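Local coordinates for beta-galactoside alpha-2,6-sialyltransferase (Photobacterium sp., PDB 2Z4T), which transfers sialic acid from a CMP-linked donor, in alpha-2,6 linkage, to the terminal galactose of beta-galactoside acceptors such as lactose, at residues H123-T128 against W151-P156; T202-D207 against Y230-A235; Q146-W151 against T167-I172. All coordinates share one frame; numbering follows the deposited sequence.

Interaction 1. Residues H123-T128 against W151-P156. With GAL (beta-D-galactopyranose), chain B; C5P (cytidine-5'-monophosphate), chain C; GLC (alpha-D-glucopyranose), chain D.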
# COMPACT_ATOMS: atom_id res chain seq x y z
N HIS A 123 -5.49 -5.29 5.69
CA HIS A 123 -6.85 -5.75 5.48
C HIS A 123 -7.72 -4.56 5.11
O HIS A 123 -8.87 -4.76 4.70
CB HIS A 123 -7.40 -6.36 6.78
CG HIS A 123 -7.60 -5.35 7.85
ND1 HIS A 123 -6.55 -4.82 8.58
CD2 HIS A 123 -8.71 -4.71 8.29
CE1 HIS A 123 -7.01 -3.92 9.43
NE2 HIS A 123 -8.32 -3.83 9.27
N ALA A 124 -7.19 -3.35 5.27
CA ALA A 124 -7.96 -2.11 5.11
C ALA A 124 -7.81 -1.54 3.70
O ALA A 124 -7.73 -2.32 2.75
CB ALA A 124 -7.57 -1.10 6.16
N SER A 125 -7.78 -0.21 3.55
CA SER A 125 -7.72 0.40 2.20
C SER A 125 -6.48 1.24 1.99
O SER A 125 -5.75 1.05 1.00
CB SER A 125 -8.94 1.27 1.91
OG SER A 125 -10.15 0.56 2.11
N LEU A 126 -6.23 2.14 2.92
CA LEU A 126 -5.12 3.08 2.80
C LEU A 126 -3.75 2.39 2.71
O LEU A 126 -3.03 2.60 1.71
CB LEU A 126 -5.15 4.08 3.94
CG LEU A 126 -4.47 5.40 3.61
CD1 LEU A 126 -4.91 5.94 2.27
CD2 LEU A 126 -4.83 6.39 4.70
N PRO A 127 -3.39 1.54 3.70
CA PRO A 127 -2.07 0.91 3.64
C PRO A 127 -1.88 0.09 2.36
O PRO A 127 -0.79 0.11 1.77
CB PRO A 127 -2.05 -0.01 4.86
CG PRO A 127 -3.10 0.57 5.80
CD PRO A 127 -4.16 1.11 4.89
N THR A 128 -2.95 -0.58 1.94
CA THR A 128 -2.89 -1.47 0.80
C THR A 128 -2.60 -0.67 -0.49
O THR A 128 -1.86 -1.12 -1.37
CB THR A 128 -4.22 -2.29 0.67
OG1 THR A 128 -4.25 -3.31 1.67
CG2 THR A 128 -4.32 -2.95 -0.70
N TRP A 151 -3.65 -9.30 1.45
CA TRP A 151 -4.49 -8.10 1.26
C TRP A 151 -5.95 -8.46 1.35
O TRP A 151 -6.37 -9.54 0.94
CB TRP A 151 -4.26 -7.47 -0.11
CG TRP A 151 -3.01 -6.60 -0.26
CD1 TRP A 151 -2.22 -6.10 0.74
CD2 TRP A 151 -2.44 -6.12 -1.50
NE1 TRP A 151 -1.19 -5.35 0.20
CE2 TRP A 151 -1.31 -5.35 -1.16
CE3 TRP A 151 -2.79 -6.27 -2.85
CZ2 TRP A 151 -0.51 -4.72 -2.13
CZ3 TRP A 151 -1.99 -5.66 -3.82
CH2 TRP A 151 -0.88 -4.88 -3.45
N GLY A 152 -6.75 -7.53 1.86
CA GLY A 152 -8.19 -7.74 1.89
C GLY A 152 -8.94 -7.15 0.72
O GLY A 152 -9.91 -7.73 0.26
N ARG A 153 -8.51 -5.99 0.23
CA ARG A 153 -9.40 -5.16 -0.59
C ARG A 153 -8.92 -4.91 -2.01
O ARG A 153 -9.57 -4.20 -2.77
CB ARG A 153 -9.69 -3.82 0.12
CG ARG A 153 -10.29 -4.02 1.50
CD ARG A 153 -11.46 -3.13 1.77
NE ARG A 153 -12.21 -3.61 2.93
CZ ARG A 153 -13.39 -4.24 2.88
NH1 ARG A 153 -14.01 -4.46 1.72
NH2 ARG A 153 -13.96 -4.63 4.01
N ILE A 154 -7.75 -5.44 -2.34
CA ILE A 154 -7.30 -5.45 -3.71
C ILE A 154 -6.87 -6.88 -4.03
O ILE A 154 -6.18 -7.54 -3.25
CB ILE A 154 -6.14 -4.46 -3.97
CG1 ILE A 154 -6.63 -3.02 -3.81
CG2 ILE A 154 -5.54 -4.65 -5.37
CD1 ILE A 154 -5.58 -1.96 -4.09
N VAL A 155 -7.31 -7.37 -5.17
CA VAL A 155 -6.92 -8.69 -5.55
C VAL A 155 -6.44 -8.65 -7.00
O VAL A 155 -7.23 -8.52 -7.92
CB VAL A 155 -8.00 -9.78 -5.15
CG1 VAL A 155 -9.37 -9.14 -4.81
CG2 VAL A 155 -8.10 -10.96 -6.16
N PRO A 156 -5.12 -8.71 -7.20
CA PRO A 156 -4.54 -8.73 -8.53
C PRO A 156 -4.86 -10.06 -9.20
O PRO A 156 -4.98 -11.09 -8.51
CB PRO A 156 -3.03 -8.65 -8.28
CG PRO A 156 -2.85 -8.38 -6.85
CD PRO A 156 -4.09 -8.80 -6.15
C1 GAL B . -11.84 -3.21 10.89
C2 GAL B . -10.91 -3.17 12.10
C3 GAL B . -10.56 -1.72 12.42
C4 GAL B . -10.05 -1.00 11.17
C5 GAL B . -11.00 -1.18 9.98
C6 GAL B . -10.43 -0.65 8.67
O2 GAL B . -11.52 -3.83 13.20
O3 GAL B . -9.58 -1.67 13.45
O4 GAL B . -8.77 -1.49 10.86
O5 GAL B . -11.24 -2.56 9.80
O6 GAL B . -10.29 0.75 8.66
O3P C5P C . -13.58 6.16 5.51
P C5P C . -12.28 5.64 6.00
O1P C5P C . -12.48 4.20 6.42
O2P C5P C . -11.60 6.60 6.96
O5' C5P C . -11.32 5.67 4.74
C5' C5P C . -10.10 4.96 4.71
C4' C5P C . -9.72 4.90 3.23
O4' C5P C . -10.72 4.18 2.50
C3' C5P C . -9.68 6.26 2.55
O3' C5P C . -8.41 6.89 2.64
C2' C5P C . -9.94 5.89 1.12
O2' C5P C . -8.79 5.25 0.55
C1' C5P C . -10.93 4.77 1.21
N1 C5P C . -12.29 5.29 1.04
C2 C5P C . -12.77 5.54 -0.27
N3 C5P C . -14.03 6.00 -0.46
C4 C5P C . -14.85 6.24 0.59
C5 C5P C . -14.40 6.00 1.91
C6 C5P C . -13.10 5.51 2.11
O2 C5P C . -12.05 5.36 -1.26
N4 C5P C . -16.11 6.69 0.36
C1 GLC D . -14.51 -7.14 8.49
C2 GLC D . -13.88 -6.02 7.66
C3 GLC D . -12.76 -5.39 8.47
C4 GLC D . -13.21 -4.95 9.87
C5 GLC D . -13.96 -6.12 10.56
C6 GLC D . -14.57 -5.93 11.96
O1 GLC D . -13.54 -8.13 8.85
O2 GLC D . -13.34 -6.49 6.44
O3 GLC D . -12.19 -4.33 7.72
O4 GLC D . -12.05 -4.57 10.59
O5 GLC D . -14.99 -6.57 9.70
O6 GLC D . -14.48 -4.63 12.51
O HOH W 1 -11.34 -2.85 5.44

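Interaction 2. Residues T202-D207 against Y230-A235. With GAL (beta-D-galactopyranose), chain B.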
# COMPACT_ATOMS: atom_id res chain seq x y z
N THR A 202 -0.34 0.19 10.22
CA THR A 202 0.30 0.64 11.45
C THR A 202 -0.42 0.14 12.70
O THR A 202 0.19 -0.58 13.53
CB THR A 202 0.47 2.18 11.47
OG1 THR A 202 1.23 2.59 10.32
CG2 THR A 202 1.19 2.66 12.74
N ALA A 203 -1.71 0.49 12.84
CA ALA A 203 -2.52 0.10 14.02
C ALA A 203 -2.48 -1.39 14.28
O ALA A 203 -2.56 -1.81 15.45
CB ALA A 203 -3.96 0.56 13.88
N HIS A 204 -2.37 -2.17 13.20
CA HIS A 204 -2.37 -3.64 13.26
C HIS A 204 -0.99 -4.27 13.08
O HIS A 204 -0.90 -5.47 12.79
CB HIS A 204 -3.33 -4.19 12.19
CG HIS A 204 -4.76 -3.86 12.44
ND1 HIS A 204 -5.63 -4.74 13.05
CD2 HIS A 204 -5.47 -2.74 12.20
CE1 HIS A 204 -6.81 -4.17 13.17
NE2 HIS A 204 -6.74 -2.95 12.68
N SER A 205 0.08 -3.47 13.23
CA SER A 205 1.46 -3.95 12.97
C SER A 205 1.73 -5.26 13.73
O SER A 205 2.60 -6.04 13.32
CB SER A 205 2.57 -2.87 12.97
OG SER A 205 2.39 -1.86 13.94
N PHE A 206 1.14 -5.45 14.92
CA PHE A 206 1.89 -5.90 16.04
C PHE A 206 1.49 -7.36 15.64
O PHE A 206 2.35 -8.22 15.43
CB PHE A 206 1.29 -5.59 17.42
CG PHE A 206 1.84 -6.49 18.54
CD1 PHE A 206 2.83 -6.03 19.40
CD2 PHE A 206 1.38 -7.81 18.69
CE1 PHE A 206 3.35 -6.86 20.40
CE2 PHE A 206 1.89 -8.65 19.70
CZ PHE A 206 2.88 -8.18 20.55
N ASP A 207 0.17 -7.60 15.46
CA ASP A 207 -0.38 -8.90 15.01
C ASP A 207 -0.01 -9.31 13.58
O ASP A 207 -0.06 -10.49 13.25
CB ASP A 207 -1.90 -8.91 15.10
CG ASP A 207 -2.42 -9.14 16.52
OD1 ASP A 207 -1.70 -9.67 17.38
OD2 ASP A 207 -3.58 -8.77 16.78
N TYR A 230 2.24 1.97 7.38
CA TYR A 230 1.30 2.85 6.71
C TYR A 230 0.04 2.82 7.53
O TYR A 230 -0.44 1.73 7.86
CB TYR A 230 1.01 2.38 5.28
CG TYR A 230 2.16 2.56 4.31
CD1 TYR A 230 2.94 1.47 3.91
CD2 TYR A 230 2.47 3.81 3.79
CE1 TYR A 230 4.03 1.62 3.02
CE2 TYR A 230 3.54 3.99 2.88
CZ TYR A 230 4.31 2.89 2.51
OH TYR A 230 5.35 3.07 1.62
N ASP A 231 -0.49 4.00 7.87
CA ASP A 231 -1.70 4.14 8.69
C ASP A 231 -2.93 3.51 8.07
O ASP A 231 -3.20 3.69 6.88
CB ASP A 231 -2.03 5.62 8.94
CG ASP A 231 -1.05 6.31 9.86
OD1 ASP A 231 -0.43 5.59 10.67
OD2 ASP A 231 -0.90 7.55 9.76
N ASP A 232 -3.68 2.78 8.89
CA ASP A 232 -5.01 2.31 8.54
C ASP A 232 -5.82 3.49 8.01
O ASP A 232 -6.50 3.38 6.99
CB ASP A 232 -5.66 1.71 9.78
CG ASP A 232 -6.96 1.01 9.47
OD1 ASP A 232 -7.96 1.70 9.11
OD2 ASP A 232 -6.97 -0.23 9.62
N GLY A 233 -5.71 4.62 8.71
CA GLY A 233 -6.30 5.88 8.31
C GLY A 233 -6.55 6.69 9.57
O GLY A 233 -5.65 6.90 10.39
N SER A 234 -7.79 7.13 9.77
CA SER A 234 -8.13 7.94 10.92
C SER A 234 -7.99 7.14 12.21
O SER A 234 -7.73 7.71 13.26
CB SER A 234 -9.54 8.51 10.75
OG SER A 234 -10.53 7.49 10.77
N ALA A 235 -8.11 5.81 12.11
CA ALA A 235 -8.03 4.92 13.28
C ALA A 235 -6.83 5.19 14.15
O ALA A 235 -6.96 5.25 15.38
CB ALA A 235 -8.06 3.46 12.87
C1 GAL B . -11.84 -3.21 10.89
C2 GAL B . -10.91 -3.17 12.10
C3 GAL B . -10.56 -1.72 12.42
C4 GAL B . -10.05 -1.00 11.17
C5 GAL B . -11.00 -1.18 9.98
C6 GAL B . -10.43 -0.65 8.67
O2 GAL B . -11.52 -3.83 13.20
O3 GAL B . -9.58 -1.67 13.45
O4 GAL B . -8.77 -1.49 10.86
O5 GAL B . -11.24 -2.56 9.80
O6 GAL B . -10.29 0.75 8.66
O HOH W 2 2.33 4.98 10.17

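Interaction 3. Residues Q146-W151 against T167-I172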
# COMPACT_ATOMS: atom_id res chain seq x y z
N GLN A 146 11.29 -11.17 -4.46
CA GLN A 146 10.03 -11.92 -4.40
C GLN A 146 9.08 -11.13 -3.51
O GLN A 146 9.50 -10.51 -2.53
CB GLN A 146 10.23 -13.30 -3.77
CG GLN A 146 10.79 -14.39 -4.70
CD GLN A 146 9.95 -14.64 -5.97
OE1 GLN A 146 10.50 -14.91 -7.03
NE2 GLN A 146 8.63 -14.54 -5.85
N ARG A 147 7.79 -11.19 -3.83
CA ARG A 147 6.82 -10.37 -3.12
C ARG A 147 5.63 -11.18 -2.62
O ARG A 147 4.99 -11.91 -3.38
CB ARG A 147 6.37 -9.20 -3.98
CG ARG A 147 7.53 -8.35 -4.42
CD ARG A 147 7.10 -7.07 -5.13
NE ARG A 147 8.32 -6.36 -5.49
CZ ARG A 147 9.01 -6.58 -6.61
NH1 ARG A 147 8.56 -7.46 -7.50
NH2 ARG A 147 10.14 -5.92 -6.83
N TYR A 148 5.37 -11.04 -1.33
CA TYR A 148 4.28 -11.73 -0.67
C TYR A 148 3.31 -10.69 -0.15
O TYR A 148 3.71 -9.75 0.55
CB TYR A 148 4.80 -12.53 0.52
CG TYR A 148 5.73 -13.69 0.22
CD1 TYR A 148 5.92 -14.15 -1.08
CD2 TYR A 148 6.38 -14.36 1.26
CE1 TYR A 148 6.77 -15.22 -1.34
CE2 TYR A 148 7.22 -15.42 1.02
CZ TYR A 148 7.40 -15.85 -0.29
OH TYR A 148 8.24 -16.91 -0.54
N ILE A 149 2.04 -10.87 -0.49
CA ILE A 149 0.98 -10.00 -0.01
C ILE A 149 -0.05 -10.79 0.77
O ILE A 149 -0.27 -11.99 0.52
CB ILE A 149 0.28 -9.26 -1.18
CG1 ILE A 149 -0.48 -10.23 -2.09
CG2 ILE A 149 1.28 -8.40 -1.94
CD1 ILE A 149 -1.26 -9.56 -3.25
N ALA A 150 -0.67 -10.13 1.74
CA ALA A 150 -1.88 -10.65 2.34
C ALA A 150 -2.77 -9.44 2.45
O ALA A 150 -2.64 -8.63 3.37
CB ALA A 150 -1.61 -11.26 3.70
N TRP A 151 -3.65 -9.30 1.45
CA TRP A 151 -4.49 -8.10 1.26
C TRP A 151 -5.95 -8.46 1.35
O TRP A 151 -6.37 -9.54 0.94
CB TRP A 151 -4.26 -7.47 -0.11
CG TRP A 151 -3.01 -6.60 -0.26
CD1 TRP A 151 -2.22 -6.10 0.74
CD2 TRP A 151 -2.44 -6.12 -1.50
NE1 TRP A 151 -1.19 -5.35 0.20
CE2 TRP A 151 -1.31 -5.35 -1.16
CE3 TRP A 151 -2.79 -6.27 -2.85
CZ2 TRP A 151 -0.51 -4.72 -2.13
CZ3 TRP A 151 -1.99 -5.66 -3.82
CH2 TRP A 151 -0.88 -4.88 -3.45
N THR A 167 3.28 -13.52 -4.73
CA THR A 167 2.47 -14.64 -4.27
C THR A 167 1.51 -14.07 -3.23
O THR A 167 1.91 -13.25 -2.40
CB THR A 167 3.32 -15.73 -3.59
OG1 THR A 167 4.46 -16.02 -4.39
CG2 THR A 167 2.50 -16.99 -3.37
N SER A 168 0.26 -14.51 -3.26
CA SER A 168 -0.80 -13.97 -2.43
C SER A 168 -1.22 -14.94 -1.32
O SER A 168 -1.20 -16.16 -1.53
CB SER A 168 -2.02 -13.68 -3.30
OG SER A 168 -3.05 -13.07 -2.54
N PHE A 169 -1.64 -14.42 -0.18
CA PHE A 169 -2.06 -15.26 0.96
C PHE A 169 -3.33 -14.72 1.59
O PHE A 169 -3.50 -13.51 1.70
CB PHE A 169 -0.96 -15.33 2.03
CG PHE A 169 0.31 -15.97 1.55
CD1 PHE A 169 0.60 -17.30 1.89
CD2 PHE A 169 1.22 -15.26 0.76
CE1 PHE A 169 1.77 -17.92 1.45
CE2 PHE A 169 2.39 -15.85 0.30
CZ PHE A 169 2.68 -17.19 0.66
N ALA A 170 -4.24 -15.60 1.99
CA ALA A 170 -5.51 -15.16 2.54
C ALA A 170 -5.38 -14.75 4.01
O ALA A 170 -4.95 -15.55 4.84
CB ALA A 170 -6.57 -16.27 2.36
N LEU A 171 -5.75 -13.52 4.33
CA LEU A 171 -5.79 -13.06 5.72
C LEU A 171 -6.71 -13.92 6.60
O LEU A 171 -7.81 -14.28 6.20
CB LEU A 171 -6.29 -11.60 5.75
CG LEU A 171 -5.35 -10.59 5.13
CD1 LEU A 171 -6.12 -9.36 4.80
CD2 LEU A 171 -4.18 -10.28 6.07
N ILE A 172 -6.25 -14.26 7.80
CA ILE A 172 -7.10 -14.88 8.80
C ILE A 172 -7.32 -13.85 9.90
O ILE A 172 -6.34 -13.29 10.43
CB ILE A 172 -6.47 -16.15 9.42
CG1 ILE A 172 -5.94 -17.11 8.33
CG2 ILE A 172 -7.46 -16.83 10.38
CD1 ILE A 172 -6.99 -17.93 7.58
O HOH W 3 6.33 -14.36 -4.64
O HOH W 4 -6.64 -11.99 1.88
O HOH W 5 -3.95 -11.58 -0.42

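Interaction 1. Residues H123-T128 against W151-P156
T128 meets W151 through a CH-pi contact: its methyl CG2 sits over the five-membered ring, 3.8 Å from the centroid and only 8° off the ring normal. With OG1 beside the backbone N (chi1 -75°), CG2 is left to face the indole. The same methyl touches I154 CD1 at 3.7 Å, so it is lodged between an aromatic face and an aliphatic tip. T128 OG1 also lies over the indole face but bonds to D122, and W151 NE1 bonds to Q131.

The segments lie at the C-terminal ends of the parallel strands 103-122 and 146-151, in the first of the two Rossmann-like domains of the GT-B fold, which follows the N-terminal beta-sandwich. They meet where those strands run out into the cleft, and A124, T128, G152 and R153 surround a bound magnesium ion.

R153 lays CG against two carbonyls, 3.3 Å from A124 O and 3.6 Å from H123 O. The arginine chain then bends at chi2 (-135°), carrying the guanidinium toward the glucose. Water 1, in the plane of that group at its edge, accepts from R153 NE at 2.8 Å and donates to H123 O and to glucose O3; no direct hydrogen bond joins the two segments.

Ligand contacts divide by residue. H123 presents its ring edge to galactose, where the one N-H of NE2 is shared between O4 (2.9 Å) and O5 (3.2 Å), both bonds bent, while A124 CB lies over one ring face. S125 CB approaches the nucleotide ribose, 3.5 Å from C5P O4', and L126 CD1 lies near C5P O3'.

Interaction 2. Residues T202-D207 against Y230-A235
Galactose O4 is gripped by both segments at once: it donates to D232 OD2 at 2.5 Å and accepts from H204 NE2 at 3.1 Å, with H123 NE2 as a further donor from outside. H204 and D232 cross at a slant, ring and carboxylate planes 35° apart, and the sugar hydroxyl bridges them. NE2 also makes a 3.2 Å hydrogen bond with galactose O3, which is in the imidazole plane at the ring edge. The second carboxylate oxygen is used as well, galactose O6 donating to D232 OD1 at 2.6 Å. With CG anti to the backbone N (chi1 -171°), the D232 carboxylate is carried to the sugar, where each oxygen takes one hydroxyl.

Second-shell residues position both groups. N201 bonds through ND2 to D232 OD2 and through OD1 to H204 N, and H175 NE2 pairs with H204 ND1, which limits rotation of the imidazole.

Behind the sugar, the backbones join through T202 N, which donates to Y230 O at 2.8 Å. T202 and D231 lie side by side, and water 2 links them, 2.6 Å from T202 OG1 and 2.9 Å from D231 OD1; the other oxygen, OD2, is held by the Y237 hydroxyl and the backbone N of L293. T202 O takes two bonds, from S205 N and, in the carbonyl plane, from S205 OG. The backbone bond closes a type I turn from T202 to S205, and the S205 OG bond reinforces it; the turn places H204 at the N-cap of helix 205-216. Loops of this kind, after adjacent parallel strands 194-201 and 222-230, form the acceptor side of a GT-B sugar site, here the galactose pocket.

Interaction 3. Residues Q146-W151 against T167-I172
F169 turns its edge to the face of Y148 in a T-shaped pair, with ring centroids 5.5 Å apart and planes at 61°. The touching atom is F169 CE2, which stands over the rim of the tyrosine ring, 4.0 Å from Y148 CG. The phenyl edge also faces I149 O, which lies in the ring plane 3.6 Å from F169 CD2. Y148 and T167 run side by side on one face of the sheet, and helix 178-190 packs on Y148 and F169 through E183. On the other face I149 CG1 passes over S168, a direction set by chi1 of 66° that places CG1 between N and C. Farther along, L171 folds CD2 onto A150 CB at 3.6 Å, while its CD1 reaches W151 C.

Three backbone bonds hold the parallel ladder: T167 N to R147 O, I149 N to T167 O at 3.1 Å, and F169 N to I149 O at 2.9 Å. They join the two strands of a beta-alpha-beta unit whose connecting helix is 158-164.

Beyond F169 the pairing passes to solvent. Water 5 accepts from W151 N at 3.0 Å and donates to F169 O, and water 4 joins W151 O to L171 N. The chemistry thus implies a ladder that opens at its C-terminal end, where bridging waters take over from direct bonds.

Interaction 2 is the most buried of the three; interactions 1 and 3 are only partly buried. Interactions 1 and 3, their centres 10 Å apart, share W151: interaction 3 pairs strand 146-151 within the sheet, and interaction 1 lies where the chain leaves it. Both use bridging waters, but interaction 3 also has direct backbone bonds between its segments, which interaction 1 lacks, relying instead on methyl packing and carbonyl contacts. Interactions 1 and 2 touch, H123 CE1 lying 3.4 Å from H204 CD2, and both hold the galactose. Interactions 2 and 3 stay apart, with nearest atoms about 7 Å away; interaction 1 touches both of the others and so lies between them.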